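PDB 2BOY: 3-chlorocatechol 1,2-dioxygenase from Rhodococcus opacus, which probably catalyses the iron(III)-dependent intradiol cleavage of catechols, opening the aromatic ring between its two hydroxylated carbons. Local coordinates for residues F157-I162 / L192-A197; G107-Q112 / V120-W125; L103-E108 / L228-D233. All blocks are in the same frame, centred on the assembly; numbering follows the deposited sequence. Where two conformers were deposited one is given.

Contact 1. Residues F157-I162 / L192-A197. With FE (Fe (III) ion), chain I; BHO (benzhydroxamic acid), chain J.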
# COMPACT_ATOMS: atom_id res chain seq x y z
N PHE A 157 -16.93 -37.80 7.84
CA PHE A 157 -16.08 -38.25 6.73
C PHE A 157 -14.74 -38.62 7.36
O PHE A 157 -14.40 -38.19 8.48
CB PHE A 157 -15.88 -37.14 5.65
CG PHE A 157 -15.19 -35.89 6.17
CD1 PHE A 157 -13.79 -35.82 6.23
CD2 PHE A 157 -15.92 -34.81 6.64
CE1 PHE A 157 -13.15 -34.68 6.71
CE2 PHE A 157 -15.30 -33.66 7.14
CZ PHE A 157 -13.91 -33.58 7.15
N THR A 158 -13.98 -39.41 6.61
CA THR A 158 -12.63 -39.77 6.99
C THR A 158 -11.81 -39.39 5.80
O THR A 158 -12.18 -39.71 4.66
CB THR A 158 -12.55 -41.31 7.20
OG1 THR A 158 -13.29 -41.67 8.38
CG2 THR A 158 -11.12 -41.75 7.51
N LEU A 159 -10.70 -38.69 6.05
CA LEU A 159 -9.86 -38.19 4.95
C LEU A 159 -8.42 -38.61 5.18
O LEU A 159 -7.88 -38.39 6.28
CB LEU A 159 -9.99 -36.65 4.85
CG LEU A 159 -9.11 -35.91 3.81
CD1 LEU A 159 -9.47 -36.34 2.41
CD2 LEU A 159 -9.25 -34.40 3.96
N ARG A 160 -7.80 -39.22 4.15
CA ARG A 160 -6.38 -39.54 4.23
C ARG A 160 -5.52 -38.49 3.51
O ARG A 160 -5.75 -38.14 2.35
CB ARG A 160 -6.10 -40.93 3.64
CG ARG A 160 -4.62 -41.28 3.59
CD ARG A 160 -4.30 -42.73 3.20
NE ARG A 160 -3.17 -42.76 2.25
CZ ARG A 160 -3.22 -43.31 1.02
NH1 ARG A 160 -4.33 -43.91 0.60
NH2 ARG A 160 -2.15 -43.28 0.22
N THR A 161 -4.49 -38.03 4.19
CA THR A 161 -3.58 -37.08 3.59
C THR A 161 -2.22 -37.26 4.25
O THR A 161 -1.92 -38.34 4.78
CB THR A 161 -4.19 -35.66 3.69
OG1 THR A 161 -3.36 -34.74 3.04
CG2 THR A 161 -4.32 -35.16 5.15
N ILE A 162 -1.37 -36.25 4.13
CA ILE A 162 -0.06 -36.25 4.75
C ILE A 162 -0.03 -35.00 5.63
O ILE A 162 -0.76 -34.06 5.35
CB ILE A 162 1.01 -36.30 3.61
CG1 ILE A 162 1.36 -37.79 3.37
CG2 ILE A 162 2.23 -35.48 3.91
CD1 ILE A 162 1.77 -38.11 1.94
N LEU A 192 -4.30 -27.06 7.67
CA LEU A 192 -5.21 -27.52 6.66
C LEU A 192 -6.23 -26.39 6.52
O LEU A 192 -6.74 -25.92 7.55
CB LEU A 192 -5.94 -28.77 7.14
CG LEU A 192 -5.02 -29.91 7.60
CD1 LEU A 192 -5.90 -31.10 8.01
CD2 LEU A 192 -4.14 -30.28 6.37
N HIS A 193 -6.50 -25.98 5.27
CA HIS A 193 -7.50 -24.91 4.94
C HIS A 193 -8.84 -25.56 4.62
O HIS A 193 -8.86 -26.58 3.94
CB HIS A 193 -7.10 -24.19 3.66
CG HIS A 193 -5.96 -23.22 3.82
ND1 HIS A 193 -6.15 -21.93 4.26
CD2 HIS A 193 -4.63 -23.33 3.54
CE1 HIS A 193 -4.99 -21.30 4.29
NE2 HIS A 193 -4.05 -22.13 3.87
N TRP A 194 -9.98 -24.93 4.97
CA TRP A 194 -11.28 -25.53 4.68
C TRP A 194 -12.27 -24.42 4.32
O TRP A 194 -12.26 -23.37 4.96
CB TRP A 194 -11.85 -26.21 5.93
CG TRP A 194 -10.98 -27.27 6.52
CD1 TRP A 194 -9.94 -27.08 7.39
CD2 TRP A 194 -11.08 -28.68 6.31
NE1 TRP A 194 -9.38 -28.30 7.70
CE2 TRP A 194 -10.07 -29.29 7.07
CE3 TRP A 194 -11.93 -29.50 5.54
CZ2 TRP A 194 -9.89 -30.67 7.10
CZ3 TRP A 194 -11.74 -30.88 5.56
CH2 TRP A 194 -10.73 -31.44 6.34
N ILE A 195 -13.04 -24.66 3.28
CA ILE A 195 -14.27 -23.87 3.01
C ILE A 195 -15.39 -24.87 3.04
O ILE A 195 -15.35 -25.87 2.29
CB ILE A 195 -14.19 -23.09 1.68
CG1 ILE A 195 -13.17 -21.94 1.80
CG2 ILE A 195 -15.61 -22.49 1.28
CD1 ILE A 195 -12.77 -21.32 0.44
N ILE A 196 -16.39 -24.64 3.88
CA ILE A 196 -17.40 -25.62 4.21
C ILE A 196 -18.76 -24.98 3.97
O ILE A 196 -19.01 -23.87 4.46
CB ILE A 196 -17.25 -26.02 5.69
CG1 ILE A 196 -15.80 -26.55 5.92
CG2 ILE A 196 -18.30 -27.11 6.10
CD1 ILE A 196 -15.43 -26.59 7.40
N ALA A 197 -19.61 -25.67 3.22
CA ALA A 197 -20.85 -25.04 2.77
C ALA A 197 -22.01 -26.05 2.69
O ALA A 197 -21.82 -27.22 2.37
CB ALA A 197 -20.62 -24.44 1.38
FE FE I . -1.88 -21.88 3.84
C1 BHO J . -1.44 -18.02 3.82
C2 BHO J . -2.03 -16.90 4.58
C3 BHO J . -1.45 -15.64 4.46
C4 BHO J . -0.32 -15.47 3.64
C5 BHO J . 0.22 -16.54 2.94
C6 BHO J . -0.32 -17.82 3.04
C BHO J . -2.06 -19.38 3.96
O1 BHO J . -2.62 -19.61 4.98
N BHO J . -2.01 -20.35 3.08
O2 BHO J . -2.25 -20.22 1.87

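Contact 2. Residues G107-Q112 / V120-W125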
# COMPACT_ATOMS: atom_id res chain seq x y z
N GLY A 107 -13.57 -36.20 10.37
CA GLY A 107 -14.36 -34.99 10.48
C GLY A 107 -15.82 -35.26 10.82
O GLY A 107 -16.36 -36.33 10.52
N GLU A 108 -16.44 -34.28 11.46
CA GLU A 108 -17.88 -34.32 11.68
C GLU A 108 -18.35 -32.87 11.51
O GLU A 108 -17.64 -31.91 11.92
CB GLU A 108 -18.22 -34.84 13.11
CG GLU A 108 -19.74 -35.02 13.35
CD GLU A 108 -20.12 -35.34 14.79
OE1 GLU A 108 -19.39 -34.91 15.72
OE2 GLU A 108 -21.18 -35.99 14.99
N VAL A 109 -19.52 -32.70 10.92
CA VAL A 109 -20.16 -31.39 10.81
C VAL A 109 -21.56 -31.50 11.42
O VAL A 109 -22.33 -32.38 11.01
CB VAL A 109 -20.27 -30.86 9.36
CG1 VAL A 109 -20.81 -29.39 9.39
CG2 VAL A 109 -18.89 -30.93 8.56
N VAL A 110 -21.85 -30.62 12.39
CA VAL A 110 -23.17 -30.61 13.06
C VAL A 110 -23.84 -29.24 12.90
O VAL A 110 -23.17 -28.29 12.51
CB VAL A 110 -23.02 -30.93 14.54
CG1 VAL A 110 -22.44 -32.38 14.74
CG2 VAL A 110 -22.19 -29.82 15.32
N ASP A 111 -25.15 -29.13 13.19
CA ASP A 111 -25.79 -27.83 13.20
C ASP A 111 -25.73 -27.25 14.63
O ASP A 111 -25.14 -27.86 15.52
CB ASP A 111 -27.22 -27.91 12.65
CG ASP A 111 -28.13 -28.82 13.48
OD1 ASP A 111 -27.85 -29.03 14.68
OD2 ASP A 111 -29.15 -29.36 13.00
N GLN A 112 -26.35 -26.11 14.85
CA GLN A 112 -26.25 -25.47 16.14
C GLN A 112 -26.99 -26.19 17.26
O GLN A 112 -26.69 -25.94 18.42
CB GLN A 112 -26.52 -23.94 16.10
CG GLN A 112 -27.78 -23.52 15.39
CD GLN A 112 -27.62 -22.27 14.51
OE1 GLN A 112 -27.02 -21.25 14.92
NE2 GLN A 112 -28.19 -22.32 13.32
N VAL A 120 -22.86 -31.85 3.48
CA VAL A 120 -22.07 -30.62 3.57
C VAL A 120 -20.91 -30.80 2.61
O VAL A 120 -20.33 -31.89 2.57
CB VAL A 120 -21.56 -30.37 5.02
CG1 VAL A 120 -20.64 -29.15 5.11
CG2 VAL A 120 -22.77 -30.21 5.98
N LEU A 121 -20.60 -29.75 1.84
CA LEU A 121 -19.50 -29.83 0.89
C LEU A 121 -18.32 -29.14 1.55
O LEU A 121 -18.48 -28.04 2.11
CB LEU A 121 -19.83 -29.14 -0.45
CG LEU A 121 -20.76 -29.75 -1.54
CD1 LEU A 121 -21.65 -30.92 -1.10
CD2 LEU A 121 -21.62 -28.68 -2.22
N LEU A 122 -17.16 -29.80 1.53
CA LEU A 122 -15.95 -29.22 2.12
C LEU A 122 -14.87 -29.18 1.06
O LEU A 122 -14.62 -30.19 0.39
CB LEU A 122 -15.44 -30.01 3.34
CG LEU A 122 -16.32 -30.12 4.59
CD1 LEU A 122 -17.22 -31.35 4.47
CD2 LEU A 122 -15.50 -30.19 5.84
N ASP A 123 -14.26 -28.01 0.88
CA ASP A 123 -13.14 -27.82 -0.01
C ASP A 123 -11.93 -27.75 0.90
O ASP A 123 -11.89 -26.90 1.77
CB ASP A 123 -13.31 -26.48 -0.72
CG ASP A 123 -13.07 -26.56 -2.20
OD1 ASP A 123 -13.85 -25.98 -2.97
OD2 ASP A 123 -12.11 -27.15 -2.71
N MET A 124 -10.92 -28.59 0.68
CA MET A 124 -9.73 -28.55 1.57
C MET A 124 -8.48 -28.38 0.74
O MET A 124 -8.41 -28.94 -0.34
CB MET A 124 -9.66 -29.83 2.40
CG MET A 124 -8.78 -29.75 3.67
SD MET A 124 -6.95 -29.95 3.39
CE MET A 124 -6.71 -31.70 3.75
N TRP A 125 -7.57 -27.51 1.18
CA TRP A 125 -6.28 -27.38 0.51
C TRP A 125 -5.21 -27.24 1.55
O TRP A 125 -5.45 -26.74 2.65
CB TRP A 125 -6.24 -26.23 -0.54
CG TRP A 125 -6.38 -24.81 -0.03
CD1 TRP A 125 -5.41 -23.86 -0.01
CD2 TRP A 125 -7.59 -24.15 0.44
NE1 TRP A 125 -5.91 -22.66 0.45
CE2 TRP A 125 -7.24 -22.81 0.77
CE3 TRP A 125 -8.92 -24.58 0.64
CZ2 TRP A 125 -8.16 -21.88 1.30
CZ3 TRP A 125 -9.85 -23.65 1.18
CH2 TRP A 125 -9.46 -22.32 1.51

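Contact 3. Residues L103-E108 / L228-D233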
# COMPACT_ATOMS: atom_id res chain seq x y z
N LEU A 103 -1.59 -38.88 7.57
CA LEU A 103 -2.52 -38.31 8.51
C LEU A 103 -3.91 -38.83 8.18
O LEU A 103 -4.35 -38.70 7.01
CB LEU A 103 -2.54 -36.76 8.41
CG LEU A 103 -3.59 -36.10 9.32
CD1 LEU A 103 -3.32 -36.38 10.82
CD2 LEU A 103 -3.70 -34.57 9.05
N ILE A 104 -4.61 -39.36 9.17
CA ILE A 104 -6.02 -39.75 8.99
C ILE A 104 -6.84 -38.75 9.75
O ILE A 104 -6.71 -38.61 11.00
CB ILE A 104 -6.31 -41.20 9.45
CG1 ILE A 104 -5.34 -42.19 8.78
CG2 ILE A 104 -7.77 -41.56 9.23
CD1 ILE A 104 -5.34 -42.19 7.23
N PHE A 105 -7.70 -38.05 9.01
CA PHE A 105 -8.48 -36.95 9.60
C PHE A 105 -9.96 -37.37 9.66
O PHE A 105 -10.54 -37.72 8.62
CB PHE A 105 -8.27 -35.65 8.79
CG PHE A 105 -9.04 -34.46 9.34
CD1 PHE A 105 -10.42 -34.39 9.21
CD2 PHE A 105 -8.36 -33.42 9.97
CE1 PHE A 105 -11.17 -33.30 9.72
CE2 PHE A 105 -9.07 -32.29 10.47
CZ PHE A 105 -10.50 -32.27 10.36
N ARG A 106 -10.52 -37.44 10.86
CA ARG A 106 -11.92 -37.84 11.04
C ARG A 106 -12.71 -36.58 11.32
O ARG A 106 -12.54 -35.94 12.39
CB ARG A 106 -12.04 -38.83 12.22
CG ARG A 106 -11.24 -40.12 11.98
CD ARG A 106 -11.26 -41.13 13.18
NE ARG A 106 -10.30 -42.24 12.96
CZ ARG A 106 -10.48 -43.17 12.03
NH1 ARG A 106 -11.56 -43.08 11.28
NH2 ARG A 106 -9.60 -44.17 11.88
N GLY A 107 -13.57 -36.20 10.37
CA GLY A 107 -14.36 -34.99 10.48
C GLY A 107 -15.82 -35.26 10.82
O GLY A 107 -16.36 -36.33 10.52
N GLU A 108 -16.44 -34.28 11.46
CA GLU A 108 -17.88 -34.32 11.68
C GLU A 108 -18.35 -32.87 11.51
O GLU A 108 -17.64 -31.91 11.92
CB GLU A 108 -18.22 -34.84 13.11
CG GLU A 108 -19.74 -35.02 13.35
CD GLU A 108 -20.12 -35.34 14.79
OE1 GLU A 108 -19.39 -34.91 15.72
OE2 GLU A 108 -21.18 -35.99 14.99
N LEU A 228 -8.67 -23.95 17.11
CA LEU A 228 -8.27 -24.57 15.83
C LEU A 228 -6.99 -25.44 15.92
O LEU A 228 -6.45 -25.90 14.92
CB LEU A 228 -8.04 -23.45 14.80
CG LEU A 228 -9.25 -22.50 14.61
CD1 LEU A 228 -8.89 -21.35 13.68
CD2 LEU A 228 -10.49 -23.30 14.11
N LEU A 229 -6.53 -25.67 17.14
CA LEU A 229 -5.39 -26.54 17.35
C LEU A 229 -5.79 -28.02 17.52
O LEU A 229 -6.61 -28.36 18.40
CB LEU A 229 -4.55 -26.02 18.53
CG LEU A 229 -3.90 -24.63 18.30
CD1 LEU A 229 -3.60 -23.99 19.65
CD2 LEU A 229 -2.63 -24.81 17.50
N LEU A 230 -5.24 -28.87 16.66
CA LEU A 230 -5.59 -30.29 16.67
C LEU A 230 -4.58 -31.06 17.50
O LEU A 230 -3.41 -30.68 17.54
CB LEU A 230 -5.51 -30.86 15.26
CG LEU A 230 -6.44 -30.28 14.19
CD1 LEU A 230 -6.08 -30.87 12.83
CD2 LEU A 230 -7.91 -30.51 14.52
N SER A 231 -5.04 -32.13 18.13
CA SER A 231 -4.16 -33.12 18.76
C SER A 231 -4.02 -34.33 17.85
O SER A 231 -4.99 -34.78 17.25
CB SER A 231 -4.72 -33.55 20.11
OG SER A 231 -5.99 -34.16 19.96
N LEU A 232 -2.81 -34.84 17.76
CA LEU A 232 -2.46 -35.98 16.93
C LEU A 232 -2.20 -37.21 17.82
O LEU A 232 -1.48 -37.09 18.84
CB LEU A 232 -1.17 -35.66 16.21
CG LEU A 232 -1.15 -35.31 14.72
CD1 LEU A 232 -2.49 -34.77 14.22
CD2 LEU A 232 0.04 -34.41 14.39
N ASP A 233 -2.78 -38.35 17.43
CA ASP A 233 -2.44 -39.63 18.06
C ASP A 233 -1.58 -40.45 17.13
O ASP A 233 -1.90 -40.61 15.95
CB ASP A 233 -3.71 -40.41 18.41
CG ASP A 233 -4.53 -39.73 19.51
OD1 ASP A 233 -3.93 -38.97 20.32
OD2 ASP A 233 -5.77 -39.91 19.66

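Contact 1. Residues F157-I162 / L192-A197
W194 and F157 meet across the interior, one from strand 187-197 and the other from strand 156-162. The CB of W194 points toward the other strand, CG stands opposite the carbonyl carbon (chi1 -57°), and the indole is carried across toward strand 156-162 with its six-membered ring leading. On one side of that ring CZ2 packs on F105. At the far rim W194 CZ3 lies 3.8 Å from F157 CZ. Between them W194 CH2 serves two partners: it is 3.9 Å from F157 CZ and 4.1 Å from L159 CD2, a methyl of the same strand as F157, which points against the indole. The two aromatic planes are inclined at 42°, an oblique meeting that is neither a stack nor edge-to-face. Around them F249 and L122 add further apolar surface. One residue earlier the same strand has a different task. H193 NE2 binds the iron(III) ion at 2.2 Å, alongside H191 and Y133; the N of benzhydroxamic acid is bound to the same iron and so lies at the edge of the H193 ring, near its plane, while W125 stacks on the ring. The two segments thus meet by apolar packing alone, one residue along the strand from an iron ligand that faces the other way.

Contact 2. Residues G107-Q112 / V120-W125
V109 and V120 reach toward each other tip to tip from two chain segments separated by a short connection, and their contact is entirely van der Waals in character. V109 CG1 approaches V120 CG2 to 4.0 Å. The other branch of V109 is used too: with CG1 anti to the backbone N (chi1 -174°), V109 CG2 is left to turn toward L122, whose CD2 lies 4.4 Å away in a looser touch. One forked side chain therefore spans two residues that stand on the same side of the facing segment. The apolar patch widens beyond the pair, since V120 and L122 both touch I196 of strand 187-197, and V109 leans on F249 of strand 241-250.

The backbones stand apart, with the CA atoms of V109 and V120 7.5 Å from each other. Strands 102-110 and 121-125 are not paired as neighbours; they face one another across the apolar interior of the strongly curled beta structure of the intradiol dioxygenases, a family of the transthyretin clan.

Polar bonds are made at the margins, with partners outside the two segments. The backbone of V109 is hydrogen-bonded to L117 in the connection and to G155, so the residue that supplies both methyls is also held through its main chain. On the facing segment V120 N, just ahead of strand 121-125, is hydrogen-bonded to T151 OG1. D111 OD1 accepts a hydrogen bond from A115 N, in the connection between the two segments.

Contact 3. Residues L103-E108 / L228-D233
L103 and L232 cross at about a right angle, and so do F105 and L230, two residues on in one segment and two back in the other, as befits strands that run in opposite directions. In the first pair the meeting is between methyls, L103 CD1 lying 3.9 Å from L232 CD1. In the second a methyl meets a ring: L230 CD1 comes to the rim of F105 near the plane of the phenyl group, 4.1 Å from F105 CE2, and so addresses an edge rather than a face.

The way the side chains are aimed explains this geometry. L103 and F105 leave their backbone pointing neither at nor away from the other segment, and both place CG anti to the backbone N (chi1 176° and -179°), which extends the two groups alike until their far ends make contact. L230, by contrast, already sets out toward strand 102-110. The main chains remain well separated, the nearest CA atoms, those of L103 and L232, being 8.7 Å apart.

Strand 241-250 accounts for that spacing, as it pairs with both strands concerned. Its T245 is touched by F105 and L230, is hydrogen-bonded through its backbone to I104 and R106, and its OG1 is hydrogen-bonded to S231 O. Side chains that meet over an intervening strand, in the interior of the curled sheet, are characteristic of the barrel-like beta core of this enzyme, here with the side chain of L230 about 8 Å from that of H191, an iron ligand.

In the fold
All three contacts belong to the interior of one curled beta structure, and all rely on apolar side chains, although contact 3 reaches nearer the margin through the partly exposed L232. Contacts 2 and 3 draw on overlapping parts of strand 102-110. Contact 1 is tied to each by its strands: backbone bonds link 156-162 to 102-110, and 187-197 to 121-125, while F105 and W194 carry the packing from contact 3 into contact 1. The chemistry shifts accordingly. Contact 2 is wholly aliphatic, contact 3 brings one methyl to a ring edge, and contact 1 pairs two aromatic groups, being also the one whose segments include an iron ligand.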